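Local coordinates for protein putative TetR-family transcriptional regulator (Streptomyces coelicolor, PDB 2HXO) that probably binds regulatory DNA sequences as a transcription factor of the TetR family, through an N-terminal helix-turn-helix domain, at residues 21-35 with 57-71. Residues are numbered along the deposited sequence; the frame is centred on the assembly and turned at random.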
ATOM      1  N   ILE A  21       5.418 -26.529  12.693  1.00 69.15           N
ATOM      2  CA  ILE A  21       5.598 -26.317  11.270  1.00 66.34           C
ATOM      3  C   ILE A  21       5.574 -24.821  10.967  1.00 64.68           C
ATOM      4  O   ILE A  21       6.507 -24.285  10.370  1.00 63.83           O
ATOM      5  CB  ILE A  21       4.479 -26.988  10.465  1.00 66.81           C
ATOM      6  CG1 ILE A  21       4.239 -28.409  10.984  1.00 67.03           C
ATOM      7  CG2 ILE A  21       4.836 -26.989   8.984  1.00 67.18           C
ATOM      8  CD1 ILE A  21       5.387 -29.352  10.772  1.00 66.70           C
ATOM      9  N   VAL A  22       4.505 -24.151  11.391  1.00 62.75           N
ATOM     10  CA  VAL A  22       4.360 -22.719  11.147  1.00 60.98           C
ATOM     11  C   VAL A  22       5.482 -21.908  11.789  1.00 59.72           C
ATOM     12  O   VAL A  22       6.088 -21.057  11.141  1.00 59.30           O
ATOM     13  CB  VAL A  22       2.993 -22.205  11.658  1.00 60.47           C
ATOM     14  CG1 VAL A  22       2.862 -20.720  11.392  1.00 59.88           C
ATOM     15  CG2 VAL A  22       1.865 -22.968  10.971  1.00 59.96           C
ATOM     16  N   GLY A  23       5.762 -22.177  13.060  1.00 59.15           N
ATOM     17  CA  GLY A  23       6.825 -21.458  13.742  1.00 58.11           C
ATOM     18  C   GLY A  23       8.137 -21.541  12.974  1.00 57.80           C
ATOM     19  O   GLY A  23       8.865 -20.553  12.861  1.00 57.07           O
ATOM     20  N   ALA A  24       8.428 -22.722  12.431  1.00 56.73           N
ATOM     21  CA  ALA A  24       9.655 -22.941  11.675  1.00 56.08           C
ATOM     22  C   ALA A  24       9.711 -22.086  10.413  1.00 55.95           C
ATOM     23  O   ALA A  24      10.730 -21.469  10.117  1.00 56.62           O
ATOM     24  CB  ALA A  24       9.787 -24.415  11.310  1.00 55.03           C
ATOM     25  N   ALA A  25       8.613 -22.054   9.666  1.00 56.05           N
ATOM     26  CA  ALA A  25       8.560 -21.269   8.439  1.00 56.21           C
ATOM     27  C   ALA A  25       8.734 -19.772   8.740  1.00 56.39           C
ATOM     28  O   ALA A  25       9.402 -19.050   7.992  1.00 55.94           O
ATOM     29  CB  ALA A  25       7.236 -21.520   7.718  1.00 55.65           C
ATOM     30  N   VAL A  26       8.134 -19.311   9.834  1.00 55.99           N
ATOM     31  CA  VAL A  26       8.249 -17.912  10.228  1.00 56.60           C
ATOM     32  C   VAL A  26       9.724 -17.565  10.498  1.00 57.82           C
ATOM     33  O   VAL A  26      10.246 -16.575   9.974  1.00 57.64           O
ATOM     34  CB  VAL A  26       7.407 -17.615  11.499  1.00 56.29           C
ATOM     35  CG1 VAL A  26       7.662 -16.181  11.972  1.00 55.77           C
ATOM     36  CG2 VAL A  26       5.926 -17.819  11.204  1.00 55.20           C
ATOM     37  N   GLU A  27      10.389 -18.386  11.308  1.00 58.59           N
ATOM     38  CA  GLU A  27      11.797 -18.174  11.637  1.00 60.56           C
ATOM     39  C   GLU A  27      12.609 -18.078  10.356  1.00 60.49           C
ATOM     40  O   GLU A  27      13.457 -17.199  10.203  1.00 60.39           O
ATOM     41  CB  GLU A  27      12.329 -19.334  12.485  1.00 62.34           C
ATOM     42  CG  GLU A  27      11.568 -19.565  13.775  1.00 65.78           C
ATOM     43  CD  GLU A  27      12.049 -20.793  14.523  1.00 67.98           C
ATOM     44  OE1 GLU A  27      12.040 -21.899  13.934  1.00 69.51           O
ATOM     45  OE2 GLU A  27      12.435 -20.652  15.703  1.00 69.98           O
ATOM     46  N   LEU A  28      12.344 -18.994   9.435  1.00 60.37           N
ATOM     47  CA  LEU A  28      13.040 -19.008   8.161  1.00 60.85           C
ATOM     48  C   LEU A  28      12.695 -17.762   7.357  1.00 60.94           C
ATOM     49  O   LEU A  28      13.573 -17.132   6.775  1.00 61.69           O
ATOM     50  CB  LEU A  28      12.667 -20.265   7.363  1.00 61.34           C
ATOM     51  CG  LEU A  28      13.158 -21.601   7.941  1.00 61.83           C
ATOM     52  CD1 LEU A  28      12.604 -22.760   7.115  1.00 61.86           C
ATOM     53  CD2 LEU A  28      14.688 -21.623   7.944  1.00 61.53           C
ATOM     54  N   LEU A  29      11.415 -17.405   7.325  1.00 60.67           N
ATOM     55  CA  LEU A  29      10.994 -16.227   6.580  1.00 60.58           C
ATOM     56  C   LEU A  29      11.678 -14.975   7.121  1.00 60.06           C
ATOM     57  O   LEU A  29      12.003 -14.059   6.361  1.00 59.73           O
ATOM     58  CB  LEU A  29       9.467 -16.072   6.645  1.00 60.04           C
ATOM     59  CG  LEU A  29       8.656 -16.994   5.723  1.00 59.38           C
ATOM     60  CD1 LEU A  29       7.176 -16.843   6.011  1.00 57.97           C
ATOM     61  CD2 LEU A  29       8.946 -16.659   4.269  1.00 58.24           C
ATOM     62  N   ASP A  30      11.899 -14.950   8.431  1.00 59.74           N
ATOM     63  CA  ASP A  30      12.540 -13.814   9.080  1.00 60.14           C
ATOM     64  C   ASP A  30      14.027 -13.713   8.753  1.00 61.44           C
ATOM     65  O   ASP A  30      14.563 -12.613   8.597  1.00 60.93           O
ATOM     66  CB  ASP A  30      12.366 -13.913  10.599  1.00 59.26           C
ATOM     67  CG  ASP A  30      10.935 -13.666  11.046  1.00 58.72           C
ATOM     68  OD1 ASP A  30      10.626 -13.931  12.225  1.00 56.58           O
ATOM     69  OD2 ASP A  30      10.122 -13.197  10.223  1.00 59.16           O
ATOM     70  N   THR A  31      14.684 -14.867   8.636  1.00 63.03           N
ATOM     71  CA  THR A  31      16.121 -14.924   8.357  1.00 63.93           C
ATOM     72  C   THR A  31      16.505 -15.034   6.880  1.00 63.98           C
ATOM     73  O   THR A  31      17.269 -14.213   6.376  1.00 64.30           O
ATOM     74  CB  THR A  31      16.760 -16.098   9.113  1.00 64.17           C
ATOM     75  OG1 THR A  31      16.140 -17.318   8.688  1.00 66.28           O
ATOM     76  CG2 THR A  31      16.558 -15.944  10.619  1.00 64.02           C
ATOM     77  N   VAL A  32      15.982 -16.043   6.189  1.00 64.17           N
ATOM     78  CA  VAL A  32      16.311 -16.237   4.778  1.00 64.42           C
ATOM     79  C   VAL A  32      15.264 -15.738   3.783  1.00 64.94           C
ATOM     80  O   VAL A  32      15.509 -15.728   2.571  1.00 64.86           O
ATOM     81  CB  VAL A  32      16.621 -17.730   4.473  1.00 64.40           C
ATOM     82  CG1 VAL A  32      17.940 -18.133   5.128  1.00 64.92           C
ATOM     83  CG2 VAL A  32      15.502 -18.621   4.977  1.00 63.93           C
ATOM     84  N   GLY A  33      14.103 -15.326   4.286  1.00 65.66           N
ATOM     85  CA  GLY A  33      13.053 -14.824   3.413  1.00 66.86           C
ATOM     86  C   GLY A  33      12.213 -15.882   2.715  1.00 67.70           C
ATOM     87  O   GLY A  33      12.298 -17.073   3.021  1.00 66.34           O
ATOM     88  N   GLU A  34      11.395 -15.443   1.765  1.00 69.25           N
ATOM     89  CA  GLU A  34      10.528 -16.352   1.032  1.00 71.45           C
ATOM     90  C   GLU A  34      11.361 -17.371   0.274  1.00 72.12           C
ATOM     91  O   GLU A  34      11.227 -18.578   0.485  1.00 72.66           O
ATOM     92  CB  GLU A  34       9.643 -15.576   0.056  1.00 72.62           C
ATOM     93  CG  GLU A  34       8.441 -16.367  -0.413  1.00 75.87           C
ATOM     94  CD  GLU A  34       7.528 -15.566  -1.321  1.00 77.95           C
ATOM     95  OE1 GLU A  34       7.223 -14.402  -0.979  1.00 79.34           O
ATOM     96  OE2 GLU A  34       7.104 -16.104  -2.368  1.00 78.89           O
ATOM     97  N   ARG A  35      12.224 -16.879  -0.612  1.00 72.71           N
ATOM     98  CA  ARG A  35      13.093 -17.747  -1.401  1.00 72.99           C
ATOM     99  C   ARG A  35      13.851 -18.730  -0.513  1.00 71.93           C
ATOM    100  O   ARG A  35      14.142 -19.851  -0.929  1.00 72.66           O
ATOM    101  CB  ARG A  35      14.094 -16.906  -2.202  1.00 74.80           C
ATOM    102  CG  ARG A  35      13.560 -16.363  -3.520  1.00 77.64           C
ATOM    103  CD  ARG A  35      13.590 -17.432  -4.613  1.00 80.52           C
ATOM    104  NE  ARG A  35      13.193 -16.903  -5.917  1.00 83.13           N
ATOM    105  CZ  ARG A  35      13.376 -17.535  -7.075  1.00 84.29           C
ATOM    106  NH1 ARG A  35      13.957 -18.731  -7.101  1.00 84.36           N
ATOM    107  NH2 ARG A  35      12.979 -16.971  -8.212  1.00 84.77           N
ATOM    108  N   ILE A  57       2.002 -31.021   5.900  1.00 55.20           N
ATOM    109  CA  ILE A  57       2.147 -29.900   4.983  1.00 54.67           C
ATOM    110  C   ILE A  57       1.434 -30.223   3.680  1.00 54.43           C
ATOM    111  O   ILE A  57       0.978 -31.347   3.474  1.00 54.13           O
ATOM    112  CB  ILE A  57       3.637 -29.587   4.668  1.00 55.70           C
ATOM    113  CG1 ILE A  57       4.231 -30.667   3.768  1.00 55.65           C
ATOM    114  CG2 ILE A  57       4.440 -29.482   5.965  1.00 54.71           C
ATOM    115  CD1 ILE A  57       5.647 -30.347   3.305  1.00 57.42           C
ATOM    116  N   THR A  58       1.319 -29.223   2.815  1.00 54.28           N
ATOM    117  CA  THR A  58       0.704 -29.398   1.506  1.00 54.47           C
ATOM    118  C   THR A  58       1.618 -28.739   0.477  1.00 53.84           C
ATOM    119  O   THR A  58       2.490 -29.391  -0.089  1.00 54.91           O
ATOM    120  CB  THR A  58      -0.716 -28.772   1.438  1.00 55.62           C
ATOM    121  OG1 THR A  58      -0.664 -27.382   1.788  1.00 56.37           O
ATOM    122  CG2 THR A  58      -1.655 -29.501   2.396  1.00 56.60           C
ATOM    123  N   GLY A  59       1.423 -27.443   0.252  1.00 53.42           N
ATOM    124  CA  GLY A  59       2.244 -26.707  -0.693  1.00 52.35           C
ATOM    125  C   GLY A  59       2.876 -25.484  -0.039  1.00 52.49           C
ATOM    126  O   GLY A  59       2.553 -25.137   1.099  1.00 52.06           O
ATOM    127  N   LYS A  60       3.775 -24.820  -0.754  1.00 52.11           N
ATOM    128  CA  LYS A  60       4.442 -23.644  -0.209  1.00 51.35           C
ATOM    129  C   LYS A  60       3.456 -22.493  -0.053  1.00 49.91           C
ATOM    130  O   LYS A  60       3.476 -21.779   0.952  1.00 48.80           O
ATOM    131  CB  LYS A  60       5.599 -23.212  -1.120  1.00 51.62           C
ATOM    132  CG  LYS A  60       6.369 -22.003  -0.599  1.00 53.62           C
ATOM    133  CD  LYS A  60       7.388 -21.491  -1.618  1.00 55.37           C
ATOM    134  CE  LYS A  60       8.271 -20.390  -1.023  1.00 55.97           C
ATOM    135  NZ  LYS A  60       9.413 -20.033  -1.910  1.00 55.65           N
ATOM    136  N   ALA A  61       2.603 -22.316  -1.057  1.00 49.08           N
ATOM    137  CA  ALA A  61       1.607 -21.251  -1.041  1.00 49.95           C
ATOM    138  C   ALA A  61       0.750 -21.314   0.224  1.00 50.19           C
ATOM    139  O   ALA A  61       0.480 -20.291   0.852  1.00 50.79           O
ATOM    140  CB  ALA A  61       0.717 -21.348  -2.286  1.00 48.73           C
ATOM    141  N   GLU A  62       0.327 -22.521   0.589  1.00 50.28           N
ATOM    142  CA  GLU A  62      -0.498 -22.734   1.775  1.00 50.15           C
ATOM    143  C   GLU A  62       0.295 -22.499   3.066  1.00 49.66           C
ATOM    144  O   GLU A  62      -0.254 -22.037   4.072  1.00 49.94           O
ATOM    145  CB  GLU A  62      -1.066 -24.159   1.779  1.00 51.32           C
ATOM    146  CG  GLU A  62      -2.104 -24.492   0.693  1.00 54.76           C
ATOM    147  CD  GLU A  62      -1.623 -24.243  -0.742  1.00 57.37           C
ATOM    148  OE1 GLU A  62      -0.484 -24.648  -1.093  1.00 57.59           O
ATOM    149  OE2 GLU A  62      -2.403 -23.642  -1.525  1.00 58.08           O
ATOM    150  N   LEU A  63       1.584 -22.823   3.048  1.00 47.92           N
ATOM    151  CA  LEU A  63       2.423 -22.628   4.224  1.00 47.37           C
ATOM    152  C   LEU A  63       2.653 -21.127   4.462  1.00 46.46           C
ATOM    153  O   LEU A  63       2.640 -20.658   5.600  1.00 46.25           O
ATOM    154  CB  LEU A  63       3.756 -23.350   4.039  1.00 47.70           C
ATOM    155  CG  LEU A  63       4.719 -23.378   5.226  1.00 48.83           C
ATOM    156  CD1 LEU A  63       4.024 -23.926   6.457  1.00 47.08           C
ATOM    157  CD2 LEU A  63       5.930 -24.226   4.857  1.00 49.02           C
ATOM    158  N   LEU A  64       2.866 -20.379   3.386  1.00 45.63           N
ATOM    159  CA  LEU A  64       3.056 -18.936   3.499  1.00 45.56           C
ATOM    160  C   LEU A  64       1.787 -18.330   4.104  1.00 46.29           C
ATOM    161  O   LEU A  64       1.859 -17.439   4.954  1.00 46.22           O
ATOM    162  CB  LEU A  64       3.314 -18.312   2.126  1.00 44.54           C
ATOM    163  CG  LEU A  64       4.657 -18.607   1.449  1.00 45.45           C
ATOM    164  CD1 LEU A  64       4.676 -17.957   0.071  1.00 45.02           C
ATOM    165  CD2 LEU A  64       5.798 -18.084   2.307  1.00 44.21           C
ATOM    166  N   GLY A  65       0.630 -18.822   3.663  1.00 45.79           N
ATOM    167  CA  GLY A  65      -0.634 -18.322   4.180  1.00 45.02           C
ATOM    168  C   GLY A  65      -0.806 -18.603   5.663  1.00 43.85           C
ATOM    169  O   GLY A  65      -1.265 -17.750   6.423  1.00 43.72           O
ATOM    170  N   ALA A  66      -0.428 -19.802   6.085  1.00 42.79           N
ATOM    171  CA  ALA A  66      -0.552 -20.176   7.482  1.00 41.44           C
ATOM    172  C   ALA A  66       0.400 -19.355   8.340  1.00 42.10           C
ATOM    173  O   ALA A  66       0.094 -19.042   9.492  1.00 43.75           O
ATOM    174  CB  ALA A  66      -0.261 -21.662   7.654  1.00 42.23           C
ATOM    175  N   ALA A  67       1.561 -19.019   7.781  1.00 41.84           N
ATOM    176  CA  ALA A  67       2.568 -18.233   8.496  1.00 40.78           C
ATOM    177  C   ALA A  67       2.079 -16.794   8.647  1.00 40.85           C
ATOM    178  O   ALA A  67       2.182 -16.195   9.715  1.00 39.32           O
ATOM    179  CB  ALA A  67       3.885 -18.262   7.732  1.00 40.45           C
ATOM    180  N   THR A  68       1.545 -16.251   7.562  1.00 41.40           N
ATOM    181  CA  THR A  68       1.008 -14.902   7.564  1.00 43.15           C
ATOM    182  C   THR A  68      -0.136 -14.809   8.586  1.00 44.19           C
ATOM    183  O   THR A  68      -0.183 -13.886   9.400  1.00 44.58           O
ATOM    184  CB  THR A  68       0.486 -14.545   6.166  1.00 42.72           C
ATOM    185  OG1 THR A  68       1.580 -14.588   5.246  1.00 42.11           O
ATOM    186  CG2 THR A  68      -0.147 -13.148   6.155  1.00 44.41           C
ATOM    187  N   ASP A  69      -1.031 -15.794   8.549  1.00 45.16           N
ATOM    188  CA  ASP A  69      -2.188 -15.859   9.437  1.00 45.42           C
ATOM    189  C   ASP A  69      -1.784 -15.942  10.906  1.00 46.22           C
ATOM    190  O   ASP A  69      -2.346 -15.248  11.755  1.00 46.34           O
ATOM    191  CB  ASP A  69      -3.045 -17.074   9.064  1.00 46.37           C
ATOM    192  CG  ASP A  69      -4.341 -17.166   9.862  1.00 47.23           C
ATOM    193  OD1 ASP A  69      -5.360 -16.600   9.418  1.00 49.13           O
ATOM    194  OD2 ASP A  69      -4.350 -17.810  10.931  1.00 47.11           O
ATOM    195  N   ALA A  70      -0.809 -16.792  11.210  1.00 46.71           N
ATOM    196  CA  ALA A  70      -0.359 -16.963  12.588  1.00 45.78           C
ATOM    197  C   ALA A  70       0.218 -15.668  13.155  1.00 45.78           C
ATOM    198  O   ALA A  70      -0.089 -15.274  14.281  1.00 46.53           O
ATOM    199  CB  ALA A  70       0.679 -18.076  12.660  1.00 46.08           C
ATOM    200  N   VAL A  71       1.064 -15.014  12.376  1.00 45.89           N
ATOM    201  CA  VAL A  71       1.681 -13.767  12.797  1.00 46.68           C
ATOM    202  C   VAL A  71       0.644 -12.654  12.990  1.00 46.44           C
ATOM    203  O   VAL A  71       0.690 -11.917  13.969  1.00 46.20           O
ATOM    204  CB  VAL A  71       2.742 -13.318  11.764  1.00 46.61           C
ATOM    205  CG1 VAL A  71       2.931 -11.808  11.815  1.00 46.68           C
ATOM    206  CG2 VAL A  71       4.058 -14.028  12.053  1.00 47.27           C
TER
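Helices 21-31 and 60-71 pack almost perpendicularly, at a signed crossing angle of -89°, and their axes pass 9.0 Å apart where Val22 and Ala67 bring their backbones together. Val22 lies across the second helix with both methyls: CG1, anti to the backbone N (chi1 -180°), meets Ala70 CB at 3.7 Å and also rests against the backbone of Ala66 and Ala67, while CG2 faces Ala66 CB. The small alanines at 66, 67 and 70 are consistent with this approach, in which the CA atoms of Val22 and Ala67 are 5.5 Å apart. One and two turns further along the first helix, Val26 CG2 and Leu29 CD1 both come down on the Ala67 methyl, the latter at 4.0 Å. Val26 turns its other branch, CG1, to Val71 CG2. Leu29 and Leu64 cross at about a right angle, with their CD2 methyls 4.0 Å apart. Toward the start of the second helix, Ala25 CB sits against the branch point of Leu63, 4.0 Å from its CG, and Ile21 CG2 is shared between Leu63 CD1 and Ile57 CG2.

The contact becomes polar beyond the first helix, after Gly33. The fully extended chain of Lys60, CG anti to its own N (chi1 -179°), carries NZ to Glu34 O in a weak 3.3 Å hydrogen bond; Glu34 OE2 stays 4.6 Å from that NZ, too far for a salt bridge, and rests against Leu64 CD1.

As in other TetR-family proteins, this packs the first helix of the DNA-binding domain against the helix leading into the C-terminal domain; the predicted helix-turn-helix comes between them in the chain. Helix 39-46 covers one flank, with Leu46 on Ile21 and Leu42 on Leu63; helix 107-118 of the C-terminal domain touches Leu29 and Leu64 through Trp107 and Gln111.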